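PDB 4Q63: PilZ domain-containing protein from Legionella pneumophila subsp. pneumophila, which is of unknown function but has a PilZ-like domain and may bind cyclic-di-GMP. Local coordinates for residues E17-I27 with I46-H57. Residues are numbered along the deposited sequence; the frame is centred on the assembly and turned at random.
Sequences EINASLDNNSI and IPKEGVLKLQIH. With CD (cadmium ion), chain D; CD (cadmium ion), chain F; EDO (1,2-ethanediol), chain I.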
loop_
_atom_site.group_PDB
_atom_site.type_symbol
_atom_site.label_atom_id
_atom_site.label_comp_id
_atom_site.label_asym_id
_atom_site.label_seq_id
_atom_site.Cartn_x
_atom_site.Cartn_y
_atom_site.Cartn_z
ATOM N N GLU A 17 -9.862 3.697 4.993
ATOM C CA GLU A 17 -9.114 4.930 5.155
ATOM C C GLU A 17 -8.040 4.973 4.075
ATOM O O GLU A 17 -7.417 6.006 3.852
ATOM C CB GLU A 17 -8.452 5.020 6.533
ATOM C CG GLU A 17 -9.343 4.645 7.697
ATOM C CD GLU A 17 -9.152 3.185 8.116
ATOM O OE1 GLU A 17 -9.157 2.308 7.232
ATOM O OE2 GLU A 17 -8.987 2.928 9.325
ATOM N N ILE A 18 -7.825 3.844 3.412
ATOM C CA ILE A 18 -6.696 3.718 2.494
ATOM C C ILE A 18 -7.114 3.558 1.044
ATOM O O ILE A 18 -7.809 2.620 0.680
ATOM C CB ILE A 18 -5.786 2.545 2.869
ATOM C CG1 ILE A 18 -5.305 2.702 4.314
ATOM C CG2 ILE A 18 -4.588 2.496 1.917
ATOM C CD1 ILE A 18 -5.074 1.409 5.029
ATOM N N ASN A 19 -6.678 4.493 0.216
ATOM C CA ASN A 19 -6.911 4.415 -1.215
ATOM C C ASN A 19 -5.574 4.411 -1.923
ATOM O O ASN A 19 -4.619 5.052 -1.484
ATOM C CB ASN A 19 -7.742 5.612 -1.680
ATOM C CG ASN A 19 -9.048 5.727 -0.936
ATOM O OD1 ASN A 19 -9.204 6.571 -0.048
ATOM N ND2 ASN A 19 -9.997 4.867 -1.281
ATOM N N ALA A 20 -5.504 3.678 -3.021
ATOM C CA ALA A 20 -4.271 3.573 -3.762
ATOM C C ALA A 20 -4.581 3.650 -5.247
ATOM O O ALA A 20 -5.686 3.326 -5.682
ATOM C CB ALA A 20 -3.564 2.263 -3.423
ATOM N N SER A 21 -3.596 4.074 -6.023
ATOM C CA SER A 21 -3.736 4.086 -7.468
ATOM C C SER A 21 -2.387 3.839 -8.125
ATOM O O SER A 21 -1.349 4.175 -7.563
ATOM C CB SER A 21 -4.311 5.433 -7.941
ATOM O OG SER A 21 -3.357 6.453 -7.764
ATOM N N LEU A 22 -2.414 3.240 -9.312
ATOM C CA LEU A 22 -1.215 3.058 -10.127
ATOM C C LEU A 22 -1.384 3.772 -11.457
ATOM O O LEU A 22 -2.324 3.476 -12.193
ATOM C CB LEU A 22 -0.999 1.580 -10.418
ATOM C CG LEU A 22 -0.551 0.650 -9.297
ATOM C CD1 LEU A 22 -0.592 -0.779 -9.783
ATOM C CD2 LEU A 22 0.846 1.002 -8.875
ATOM N N ASP A 23 -0.464 4.678 -11.775
ATOM C CA ASP A 23 -0.557 5.492 -12.990
ATOM C C ASP A 23 -1.957 6.089 -13.131
ATOM O O ASP A 23 -2.600 5.964 -14.175
ATOM C CB ASP A 23 -0.190 4.683 -14.241
ATOM C CG ASP A 23 1.267 4.243 -14.252
ATOM O OD1 ASP A 23 2.155 5.118 -14.363
ATOM O OD2 ASP A 23 1.519 3.017 -14.167
ATOM N N ASN A 24 -2.422 6.705 -12.048
ATOM C CA ASN A 24 -3.741 7.329 -11.984
ATOM C C ASN A 24 -4.910 6.366 -12.201
ATOM O O ASN A 24 -6.024 6.791 -12.511
ATOM C CB ASN A 24 -3.834 8.519 -12.943
ATOM C CG ASN A 24 -4.682 9.641 -12.388
ATOM O OD1 ASN A 24 -4.695 9.878 -11.178
ATOM N ND2 ASN A 24 -5.401 10.336 -13.264
ATOM N N ASN A 25 -4.648 5.073 -12.034
ATOM C CA ASN A 25 -5.704 4.062 -12.052
ATOM C C ASN A 25 -5.835 3.415 -10.675
ATOM O O ASN A 25 -4.851 2.938 -10.110
ATOM C CB ASN A 25 -5.424 3.008 -13.121
ATOM C CG ASN A 25 -5.427 3.590 -14.522
ATOM O OD1 ASN A 25 -6.413 3.477 -15.251
ATOM N ND2 ASN A 25 -4.323 4.226 -14.902
ATOM N N SER A 26 -7.046 3.413 -10.130
ATOM C CA SER A 26 -7.248 2.984 -8.754
ATOM C C SER A 26 -7.108 1.478 -8.609
ATOM O O SER A 26 -7.494 0.715 -9.491
ATOM C CB SER A 26 -8.615 3.432 -8.242
ATOM O OG SER A 26 -9.613 2.527 -8.652
ATOM N N ILE A 27 -6.553 1.052 -7.483
ATOM C CA ILE A 27 -6.439 -0.360 -7.195
ATOM C C ILE A 27 -6.953 -0.679 -5.795
ATOM O O ILE A 27 -6.873 0.145 -4.883
ATOM C CB ILE A 27 -4.987 -0.837 -7.343
ATOM C CG1 ILE A 27 -4.058 0.025 -6.497
ATOM C CG2 ILE A 27 -4.548 -0.761 -8.797
ATOM C CD1 ILE A 27 -3.154 -0.785 -5.616
ATOM N N ILE A 46 -0.632 -5.225 -13.819
ATOM C CA ILE A 46 0.190 -4.134 -13.299
ATOM C C ILE A 46 1.690 -4.395 -13.470
ATOM O O ILE A 46 2.129 -5.545 -13.449
ATOM C CB ILE A 46 -0.122 -3.858 -11.815
ATOM C CG1 ILE A 46 0.448 -4.957 -10.922
ATOM C CG2 ILE A 46 -1.624 -3.734 -11.607
ATOM C CD1 ILE A 46 0.521 -4.560 -9.464
ATOM N N PRO A 47 2.482 -3.323 -13.644
ATOM C CA PRO A 47 3.929 -3.474 -13.825
ATOM C C PRO A 47 4.577 -4.207 -12.660
ATOM O O PRO A 47 4.168 -4.014 -11.515
ATOM C CB PRO A 47 4.425 -2.023 -13.852
ATOM C CG PRO A 47 3.262 -1.241 -14.330
ATOM C CD PRO A 47 2.065 -1.911 -13.727
ATOM N N LYS A 48 5.573 -5.040 -12.953
ATOM C CA LYS A 48 6.311 -5.749 -11.914
ATOM C C LYS A 48 7.016 -4.794 -10.956
ATOM O O LYS A 48 7.219 -5.124 -9.801
ATOM C CB LYS A 48 7.306 -6.738 -12.529
ATOM C CG LYS A 48 6.623 -7.942 -13.132
ATOM C CD LYS A 48 5.736 -8.604 -12.089
ATOM C CE LYS A 48 6.569 -9.281 -11.014
ATOM N NZ LYS A 48 7.254 -10.495 -11.524
ATOM N N GLU A 49 7.348 -3.601 -11.438
ATOM C CA GLU A 49 8.052 -2.596 -10.635
ATOM C C GLU A 49 7.461 -1.274 -11.046
ATOM O O GLU A 49 7.185 -1.058 -12.226
ATOM C CB GLU A 49 9.553 -2.570 -10.980
ATOM C CG GLU A 49 10.398 -3.644 -10.352
ATOM C CD GLU A 49 11.708 -3.862 -11.091
ATOM O OE1 GLU A 49 12.442 -4.797 -10.715
ATOM O OE2 GLU A 49 12.009 -3.107 -12.045
ATOM N N GLY A 50 7.258 -0.379 -10.085
ATOM C CA GLY A 50 6.741 0.934 -10.415
ATOM C C GLY A 50 6.566 1.846 -9.216
ATOM O O GLY A 50 7.279 1.728 -8.213
ATOM N N VAL A 51 5.606 2.756 -9.330
ATOM C CA VAL A 51 5.306 3.727 -8.284
ATOM C C VAL A 51 3.849 3.590 -7.915
ATOM O O VAL A 51 2.985 3.618 -8.787
ATOM C CB VAL A 51 5.486 5.187 -8.783
ATOM C CG1 VAL A 51 4.990 6.175 -7.708
ATOM C CG2 VAL A 51 6.924 5.472 -9.154
ATOM N N LEU A 52 3.576 3.445 -6.624
ATOM C CA LEU A 52 2.204 3.386 -6.128
ATOM C C LEU A 52 1.873 4.708 -5.429
ATOM O O LEU A 52 2.695 5.225 -4.665
ATOM C CB LEU A 52 2.084 2.243 -5.134
ATOM C CG LEU A 52 0.748 2.011 -4.429
ATOM C CD1 LEU A 52 -0.330 1.659 -5.450
ATOM C CD2 LEU A 52 0.893 0.877 -3.407
ATOM N N LYS A 53 0.691 5.256 -5.699
ATOM C CA LYS A 53 0.250 6.453 -5.009
ATOM C C LYS A 53 -0.703 6.047 -3.888
ATOM O O LYS A 53 -1.693 5.360 -4.124
ATOM C CB LYS A 53 -0.435 7.421 -5.972
ATOM C CG LYS A 53 -0.787 8.773 -5.344
ATOM C CD LYS A 53 -1.236 9.773 -6.416
ATOM C CE LYS A 53 -2.662 10.251 -6.176
ATOM N NZ LYS A 53 -3.115 11.200 -7.240
ATOM N N LEU A 54 -0.404 6.486 -2.674
ATOM C CA LEU A 54 -1.192 6.112 -1.505
ATOM C C LEU A 54 -1.842 7.328 -0.890
ATOM O O LEU A 54 -1.197 8.372 -0.700
ATOM C CB LEU A 54 -0.269 5.473 -0.477
ATOM C CG LEU A 54 -0.737 4.274 0.325
ATOM C CD1 LEU A 54 -1.120 3.139 -0.606
ATOM C CD2 LEU A 54 0.395 3.887 1.244
ATOM N N GLN A 55 -3.133 7.208 -0.590
ATOM C CA GLN A 55 -3.836 8.238 0.146
ATOM C C GLN A 55 -4.478 7.680 1.410
ATOM O O GLN A 55 -5.253 6.699 1.377
ATOM C CB GLN A 55 -4.886 8.927 -0.722
ATOM C CG GLN A 55 -5.602 10.054 0.020
ATOM C CD GLN A 55 -6.369 10.969 -0.909
ATOM O OE1 GLN A 55 -6.813 12.052 -0.513
ATOM N NE2 GLN A 55 -6.529 10.542 -2.159
ATOM N N ILE A 56 -4.135 8.298 2.533
ATOM C CA ILE A 56 -4.660 7.879 3.825
ATOM C C ILE A 56 -5.159 9.115 4.529
ATOM O O ILE A 56 -4.362 9.934 4.995
ATOM C CB ILE A 56 -3.575 7.215 4.694
ATOM C CG1 ILE A 56 -2.972 6.013 3.960
ATOM C CG2 ILE A 56 -4.150 6.842 6.058
ATOM C CD1 ILE A 56 -1.817 5.353 4.686
ATOM N N HIS A 57 -6.482 9.251 4.583
ATOM C CA HIS A 57 -7.113 10.453 5.087
ATOM C C HIS A 57 -6.549 11.682 4.357
ATOM O O HIS A 57 -6.679 11.762 3.142
ATOM C CB HIS A 57 -7.011 10.512 6.611
ATOM C CG HIS A 57 -7.946 9.565 7.296
ATOM N ND1 HIS A 57 -7.802 9.191 8.613
ATOM C CD2 HIS A 57 -9.048 8.918 6.846
ATOM C CE1 HIS A 57 -8.775 8.365 8.949
ATOM N NE2 HIS A 57 -9.549 8.184 7.894
HETATM CD CD CD D . -6.266 10.043 10.230
HETATM CD CD CD F . 14.541 -3.257 -10.166
HETATM C C1 EDO I . -6.178 7.205 -5.429
HETATM O O1 EDO I . -7.117 8.115 -6.015
HETATM C C2 EDO I . -5.195 7.974 -4.561
HETATM O O2 EDO I . -4.093 7.123 -4.236
HETATM O O HOH W 1 -9.111 8.463 3.547
HETATM O O HOH W 2 1.427 5.698 -9.672
#
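Glu-17 O, at one end of this strand pair, takes a bond from a water and a weak one from His-57 N, with Ile-56 CA 3.3 Å from Glu-17 O in a C-H...O contact. The same water accepts from His-57 N, bridging the two backbones where they begin to part. Asn-19 and Gln-55 exchange two nearly straight bonds, the shorter being Gln-55 N to Asn-19 O at 2.8 Å, and Ser-21 and Lys-53 form the next hydrogen-bonded pair. Beyond it, a second water takes the N-H of Asp-23 and donates to Val-51 O, bridging the strands at the start of the Leu-22 to Asn-25 type I' turn, which leads into strand 25-33. Strands 18-22 and 49-56 are antiparallel neighbours in the PilZ-like β-barrel. Ile-18, Ala-20, Leu-22, Leu-52, Leu-54 and Ile-56 line its buried face, where Leu-54 and Ile-56 also meet helix 82-100. Leu-52 CD1 lies 3.7 Å from Leu-22 CD2 and touches Ile-27 CD1 as well, placed there by a CG that swings away from the Leu-52 backbone N (chi1 178°). The other branch of Leu-22, CD1, packs 3.6 Å from Ile-46 CG2, the two side chains crossing at about a right angle. On the opposite face, Ser-21 OG rests 3.6 Å from Lys-53 CB, beside a 1,2-ethanediol probably left from crystallisation. Glu-17 CG approaches the His-57 ring obliquely, 3.6 Å from NE2, while its carboxylate turns off to a salt bridge with Arg-99. His-57 ND1 binds a cadmium ion at 2.4 Å, sharing it with Glu-98 of the helix.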